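Local structure of CBS domain-containing protein (Pyrococcus horikoshii, 2YZQ) at residues Phe35-Val38 and Leu44-Ile47; Ser155-Leu160 and Leu267-Asp272. The protein is of unknown function but binds S-adenosylmethionine and carries four CBS repeats, consistent with a role in sensing adenosyl ligands. All blocks are in the same frame, centred on the assembly; numbering follows the deposited sequence.

Contact 1 (Phe35-Val38 and Leu44-Ile47); sequences FPVV and LVGI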
ATOM      1  N   PHE A  35      -9.526  10.946   7.116  1.00 33.86           N
ATOM      2  CA  PHE A  35     -10.691  11.725   6.702  1.00 30.88           C
ATOM      3  C   PHE A  35     -10.285  13.019   6.010  1.00 27.94           C
ATOM      4  O   PHE A  35      -9.339  13.683   6.427  1.00 27.69           O
ATOM      5  CB  PHE A  35     -11.551  12.114   7.911  1.00 30.44           C
ATOM      6  CG  PHE A  35     -12.104  10.953   8.679  1.00 31.67           C
ATOM      7  CD1 PHE A  35     -12.968  10.048   8.077  1.00 32.04           C
ATOM      8  CD2 PHE A  35     -11.785  10.785  10.023  1.00 31.71           C
ATOM      9  CE1 PHE A  35     -13.511   8.989   8.804  1.00 33.15           C
ATOM     10  CE2 PHE A  35     -12.322   9.731  10.758  1.00 32.49           C
ATOM     11  CZ  PHE A  35     -13.188   8.833  10.146  1.00 33.38           C
ATOM     12  N   PRO A  36     -10.984  13.385   4.924  1.00 26.45           N
ATOM     13  CA  PRO A  36     -10.622  14.638   4.256  1.00 23.97           C
ATOM     14  C   PRO A  36     -11.056  15.757   5.205  1.00 23.75           C
ATOM     15  O   PRO A  36     -12.069  15.622   5.893  1.00 23.36           O
ATOM     16  CB  PRO A  36     -11.466  14.612   2.983  1.00 23.91           C
ATOM     17  CG  PRO A  36     -11.626  13.143   2.714  1.00 25.58           C
ATOM     18  CD  PRO A  36     -11.903  12.591   4.092  1.00 24.95           C
ATOM     19  N   VAL A  37     -10.293  16.842   5.254  1.00 22.50           N
ATOM     20  CA  VAL A  37     -10.623  17.963   6.131  1.00 23.17           C
ATOM     21  C   VAL A  37     -11.106  19.154   5.313  1.00 20.18           C
ATOM     22  O   VAL A  37     -10.470  19.546   4.337  1.00 20.08           O
ATOM     23  CB  VAL A  37      -9.400  18.401   6.965  1.00 23.72           C
ATOM     24  CG1 VAL A  37      -9.782  19.554   7.885  1.00 25.30           C
ATOM     25  CG2 VAL A  37      -8.881  17.232   7.773  1.00 26.65           C
ATOM     26  N   VAL A  38     -12.228  19.730   5.730  1.00 21.74           N
ATOM     27  CA  VAL A  38     -12.811  20.868   5.029  1.00 19.55           C
ATOM     28  C   VAL A  38     -13.115  22.040   5.958  1.00 20.32           C
ATOM     29  O   VAL A  38     -13.169  21.883   7.180  1.00 20.47           O
ATOM     30  CB  VAL A  38     -14.130  20.465   4.337  1.00 19.18           C
ATOM     31  CG1 VAL A  38     -13.875  19.331   3.347  1.00 18.61           C
ATOM     32  CG2 VAL A  38     -15.150  20.040   5.380  1.00 18.24           C
ATOM     33  N   LEU A  44     -11.958  21.622   0.494  1.00 19.83           N
ATOM     34  CA  LEU A  44     -10.875  20.798   1.017  1.00 20.65           C
ATOM     35  C   LEU A  44      -9.711  21.658   1.498  1.00 20.65           C
ATOM     36  O   LEU A  44      -9.260  22.560   0.790  1.00 20.25           O
ATOM     37  CB  LEU A  44     -10.379  19.835  -0.064  1.00 19.33           C
ATOM     38  CG  LEU A  44      -9.265  18.860   0.333  1.00 19.57           C
ATOM     39  CD1 LEU A  44      -9.795  17.819   1.307  1.00 19.27           C
ATOM     40  CD2 LEU A  44      -8.722  18.194  -0.919  1.00 20.50           C
ATOM     41  N   VAL A  45      -9.229  21.373   2.702  1.00 22.93           N
ATOM     42  CA  VAL A  45      -8.103  22.107   3.262  1.00 25.63           C
ATOM     43  C   VAL A  45      -7.001  21.148   3.710  1.00 26.90           C
ATOM     44  O   VAL A  45      -5.942  21.581   4.165  1.00 28.08           O
ATOM     45  CB  VAL A  45      -8.535  22.994   4.458  1.00 26.07           C
ATOM     46  CG1 VAL A  45      -9.505  24.065   3.976  1.00 27.24           C
ATOM     47  CG2 VAL A  45      -9.179  22.148   5.540  1.00 26.59           C
ATOM     48  N   GLY A  46      -7.249  19.848   3.569  1.00 26.53           N
ATOM     49  CA  GLY A  46      -6.252  18.861   3.955  1.00 27.82           C
ATOM     50  C   GLY A  46      -6.830  17.503   4.307  1.00 29.22           C
ATOM     51  O   GLY A  46      -7.998  17.225   4.040  1.00 28.04           O
ATOM     52  N   ILE A  47      -6.004  16.645   4.898  1.00 29.66           N
ATOM     53  CA  ILE A  47      -6.447  15.315   5.294  1.00 31.26           C
ATOM     54  C   ILE A  47      -5.832  14.947   6.639  1.00 31.27           C
ATOM     55  O   ILE A  47      -4.717  15.360   6.955  1.00 31.73           O
ATOM     56  CB  ILE A  47      -6.049  14.252   4.240  1.00 32.36           C
ATOM     57  CG1 ILE A  47      -6.781  12.938   4.520  1.00 33.34           C
ATOM     58  CG2 ILE A  47      -4.547  14.017   4.273  1.00 33.36           C
ATOM     59  CD1 ILE A  47      -6.633  11.910   3.416  1.00 34.85           C
TER
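Val-37 is held against Val-45 and Gly-46 through both its backbone N-H and its carbonyl O. Its N-H gives a 2.6 Å bond to Gly-46 O. Its own O takes the N-H of Val-45 at 2.7 Å, nearly straight at 171°, and a weak, bent bond from Gly-46 N. Along the side chain, Val-37 CB lies 3.5 Å from Gly-46 O. CG1, set opposite the backbone N (chi1 -179°), meets Val-45 CG2 at 3.5 Å, the two side chains crossing at about a right angle; CG2 turns the other way and reaches Ile-47 CA at 4.0 Å. At the backbone angles of Gly-46 a CB would probably be jammed against Val-45 O. Where Pro-36 and Ile-47 share a face, Ile-47 CG1 rests on Phe-35 O at 3.3 Å, while Leu-44 CD1 bends back to Pro-36 CB at 4.0 Å. On that face Pro-36 meets Ile-106 of strand 103-108, while Pro-103 touches Val-38 and Leu-44, and Leu-44 also touches Val-95 and Val-97. Two residues, Val-45 and Gly-46, thus stand opposite one: a classic beta bulge in the antiparallel hairpin of a CBS domain.

Contact 2 (Ser155-Leu160 and Leu267-Asp272); sequences SNSMAL and LIRDFD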
ATOM      1  N   SER A 155      11.606   0.721   6.020  1.00 13.08           N
ATOM      2  CA  SER A 155      11.333   0.078   4.741  1.00 11.78           C
ATOM      3  C   SER A 155      10.293   0.850   3.939  1.00 11.33           C
ATOM      4  O   SER A 155       9.418   1.496   4.517  1.00 12.56           O
ATOM      5  CB  SER A 155      10.821  -1.347   4.968  1.00 11.64           C
ATOM      6  OG  SER A 155      10.469  -1.951   3.733  1.00 13.51           O
ATOM      7  N   ASN A 156      10.383   0.787   2.611  1.00 11.70           N
ATOM      8  CA  ASN A 156       9.399   1.466   1.780  1.00 14.56           C
ATOM      9  C   ASN A 156       8.231   0.521   1.514  1.00 13.84           C
ATOM     10  O   ASN A 156       7.332   0.820   0.726  1.00 14.81           O
ATOM     11  CB  ASN A 156      10.015   1.970   0.457  1.00 15.32           C
ATOM     12  CG  ASN A 156      10.628   0.864  -0.382  1.00 18.00           C
ATOM     13  OD1 ASN A 156      10.093  -0.236  -0.477  1.00 15.30           O
ATOM     14  ND2 ASN A 156      11.753   1.168  -1.019  1.00 23.77           N
ATOM     15  N   SER A 157       8.249  -0.627   2.193  1.00 11.80           N
ATOM     16  CA  SER A 157       7.185  -1.610   2.065  1.00 11.42           C
ATOM     17  C   SER A 157       6.497  -1.819   3.406  1.00 11.39           C
ATOM     18  O   SER A 157       7.081  -1.588   4.466  1.00 11.97           O
ATOM     19  CB  SER A 157       7.738  -2.953   1.580  1.00 11.20           C
ATOM     20  OG  SER A 157       6.696  -3.914   1.476  1.00 11.89           O
ATOM     21  N   MET A 158       5.247  -2.257   3.351  1.00 11.46           N
ATOM     22  CA  MET A 158       4.491  -2.514   4.563  1.00 12.25           C
ATOM     23  C   MET A 158       4.927  -3.825   5.204  1.00 12.21           C
ATOM     24  O   MET A 158       4.576  -4.102   6.350  1.00 12.53           O
ATOM     25  CB  MET A 158       2.999  -2.573   4.244  1.00 14.87           C
ATOM     26  CG  MET A 158       2.438  -1.256   3.754  1.00 19.75           C
ATOM     27  SD  MET A 158       0.663  -1.372   3.532  1.00 29.06           S
ATOM     28  CE  MET A 158       0.136  -1.448   5.224  1.00 26.39           C
ATOM     29  N   ALA A 159       5.701  -4.625   4.477  1.00 12.09           N
ATOM     30  CA  ALA A 159       6.151  -5.905   5.012  1.00 11.23           C
ATOM     31  C   ALA A 159       7.608  -6.212   4.730  1.00 11.51           C
ATOM     32  O   ALA A 159       8.187  -5.715   3.763  1.00 11.71           O
ATOM     33  CB  ALA A 159       5.289  -7.030   4.460  1.00 10.39           C
ATOM     34  N   LEU A 160       8.184  -7.049   5.585  1.00 10.38           N
ATOM     35  CA  LEU A 160       9.563  -7.483   5.444  1.00  9.94           C
ATOM     36  C   LEU A 160       9.626  -8.964   5.096  1.00 11.36           C
ATOM     37  O   LEU A 160       9.144  -9.800   5.861  1.00 11.30           O
ATOM     38  CB  LEU A 160      10.338  -7.307   6.752  1.00 10.52           C
ATOM     39  CG  LEU A 160      10.616  -5.923   7.324  1.00 10.05           C
ATOM     40  CD1 LEU A 160      11.175  -6.047   8.737  1.00 11.28           C
ATOM     41  CD2 LEU A 160      11.602  -5.208   6.417  1.00 14.53           C
ATOM     42  N   LEU A 267      10.666  -7.248  -5.053  1.00 11.26           N
ATOM     43  CA  LEU A 267       9.392  -7.127  -4.363  1.00 11.02           C
ATOM     44  C   LEU A 267       8.448  -6.311  -5.229  1.00 10.50           C
ATOM     45  O   LEU A 267       8.841  -5.277  -5.766  1.00 11.52           O
ATOM     46  CB  LEU A 267       9.597  -6.406  -3.024  1.00 11.15           C
ATOM     47  CG  LEU A 267       8.372  -6.217  -2.121  1.00 10.14           C
ATOM     48  CD1 LEU A 267       7.969  -7.566  -1.539  1.00 11.13           C
ATOM     49  CD2 LEU A 267       8.690  -5.231  -1.006  1.00 12.76           C
ATOM     50  N   ILE A 268       7.220  -6.787  -5.406  1.00 10.17           N
ATOM     51  CA  ILE A 268       6.257  -6.010  -6.175  1.00 10.19           C
ATOM     52  C   ILE A 268       5.204  -5.507  -5.185  1.00 10.17           C
ATOM     53  O   ILE A 268       4.450  -6.292  -4.610  1.00 10.77           O
ATOM     54  CB  ILE A 268       5.607  -6.832  -7.336  1.00 10.50           C
ATOM     55  CG1 ILE A 268       4.656  -5.930  -8.132  1.00 10.74           C
ATOM     56  CG2 ILE A 268       4.880  -8.071  -6.806  1.00 11.76           C
ATOM     57  CD1 ILE A 268       5.363  -4.816  -8.889  1.00 12.72           C
ATOM     58  N   ARG A 269       5.203  -4.195  -4.958  1.00 10.36           N
ATOM     59  CA  ARG A 269       4.273  -3.549  -4.034  1.00  9.99           C
ATOM     60  C   ARG A 269       3.106  -3.017  -4.846  1.00 10.33           C
ATOM     61  O   ARG A 269       3.225  -2.826  -6.059  1.00 11.26           O
ATOM     62  CB  ARG A 269       4.943  -2.358  -3.333  1.00  9.34           C
ATOM     63  CG  ARG A 269       6.241  -2.681  -2.577  1.00  9.93           C
ATOM     64  CD  ARG A 269       6.877  -1.378  -2.099  1.00 11.88           C
ATOM     65  NE  ARG A 269       7.257  -0.554  -3.242  1.00 12.52           N
ATOM     66  CZ  ARG A 269       7.429   0.763  -3.199  1.00 14.24           C
ATOM     67  NH1 ARG A 269       7.256   1.428  -2.064  1.00 17.39           N
ATOM     68  NH2 ARG A 269       7.771   1.420  -4.301  1.00 15.24           N
ATOM     69  N   ASP A 270       1.982  -2.773  -4.181  1.00 10.35           N
ATOM     70  CA  ASP A 270       0.832  -2.226  -4.882  1.00 11.33           C
ATOM     71  C   ASP A 270       1.231  -0.883  -5.489  1.00 11.64           C
ATOM     72  O   ASP A 270       0.834  -0.545  -6.602  1.00 12.42           O
ATOM     73  CB  ASP A 270      -0.377  -2.065  -3.931  1.00 12.00           C
ATOM     74  CG  ASP A 270      -0.030  -1.396  -2.595  1.00 14.32           C
ATOM     75  OD1 ASP A 270       1.060  -0.807  -2.444  1.00 13.22           O
ATOM     76  OD2 ASP A 270      -0.885  -1.443  -1.675  1.00 14.12           O
ATOM     77  N   PHE A 271       2.053  -0.142  -4.756  1.00 11.71           N
ATOM     78  CA  PHE A 271       2.523   1.167  -5.189  1.00 13.15           C
ATOM     79  C   PHE A 271       3.330   1.073  -6.485  1.00 13.49           C
ATOM     80  O   PHE A 271       3.329   1.999  -7.297  1.00 14.60           O
ATOM     81  CB  PHE A 271       3.391   1.790  -4.089  1.00 14.86           C
ATOM     82  CG  PHE A 271       3.413   3.294  -4.106  1.00 19.33           C
ATOM     83  CD1 PHE A 271       2.284   4.021  -3.736  1.00 21.62           C
ATOM     84  CD2 PHE A 271       4.559   3.985  -4.485  1.00 22.19           C
ATOM     85  CE1 PHE A 271       2.296   5.416  -3.740  1.00 22.03           C
ATOM     86  CE2 PHE A 271       4.582   5.385  -4.495  1.00 23.09           C
ATOM     87  CZ  PHE A 271       3.445   6.098  -4.121  1.00 24.24           C
ATOM     88  N   ASP A 272       4.015  -0.049  -6.681  1.00 12.01           N
ATOM     89  CA  ASP A 272       4.824  -0.234  -7.881  1.00 13.12           C
ATOM     90  C   ASP A 272       3.955  -0.437  -9.111  1.00 14.14           C
ATOM     91  O   ASP A 272       4.358  -0.116 -10.229  1.00 14.62           O
ATOM     92  CB  ASP A 272       5.765  -1.432  -7.715  1.00 12.27           C
ATOM     93  CG  ASP A 272       6.817  -1.198  -6.651  1.00 12.48           C
ATOM     94  OD1 ASP A 272       7.471  -0.140  -6.702  1.00 13.46           O
ATOM     95  OD2 ASP A 272       6.993  -2.067  -5.769  1.00 13.11           O
TER
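Leu-267 opens the second segment by pressing CD2 against Ser-157, 3.4 Å from its OG and 3.6 Å from its CB. That hydroxyl lies opposite the backbone N (chi1 179°), beside the carbonyl carbon, and accepts the N-H of Ala-159 in an ST turn. Two residues on, Arg-269 carries the polar part of the contact. Its chain bends at chi3 (-63°), turning the guanidinium over the loop so that NH1 donates to Asn-156 O at 2.9 Å, from above that carbonyl plane. Asn-156 OD1 lies over one face of the guanidinium, 3.7 Å from NH1, with the amide and guanidinium planes 44° apart. Nearer the backbone, Arg-269 CD passes Ser-157 CB at 4.1 Å. Asp-270 OD2 forms a salt bridge with Arg-92, and Phe-271 CB sits 4.2 Å above the guanidinium plane, over its centre. Asp-272 then grips the arginine side-on: NE reaches OD2 at 3.0 Å and NH2 reaches OD1 at 2.9 Å, fixing the rotation of the group, while OD2 also accepts the backbone N-H of Arg-269. With a leucine at Arg-269, Asp-272 would probably be left without its charged mate and Asn-156 O without its donor, so the 155-157 turn would be less firmly held. Beyond the pair, Gln-133 donates to Asp-272 OD1, and Ser-157 and Met-158 lie against the ligand-binding Gln-254 on strand 254-259, Met-158 touching S-adenosylmethionine itself. The contact therefore joins the loop leading into strand 159-163 to the junction of strand 263-269 with helix 270-273, whose Asp-270 and Phe-271 pack on helix 109-117.

In the fold
From the N terminus, the chain first closes contact 1, a hairpin with five residues between its segments, inside the first CBS repeat. It then runs through strands 72-74, 93-97 and 103-108 and helix 109-117 before reaching 155-160 in the third repeat. Contact 2 closes only after a further 106 residues, when 267-272 in the fourth repeat comes back to that loop. The two contacts follow in series, neither nesting nor crossing, with centres about 27 Å apart and nearest atoms about 13 Å apart. Contact 1 joins neighbouring strands locally; contact 2 ties two repeats together beside the S-adenosylmethionine pocket.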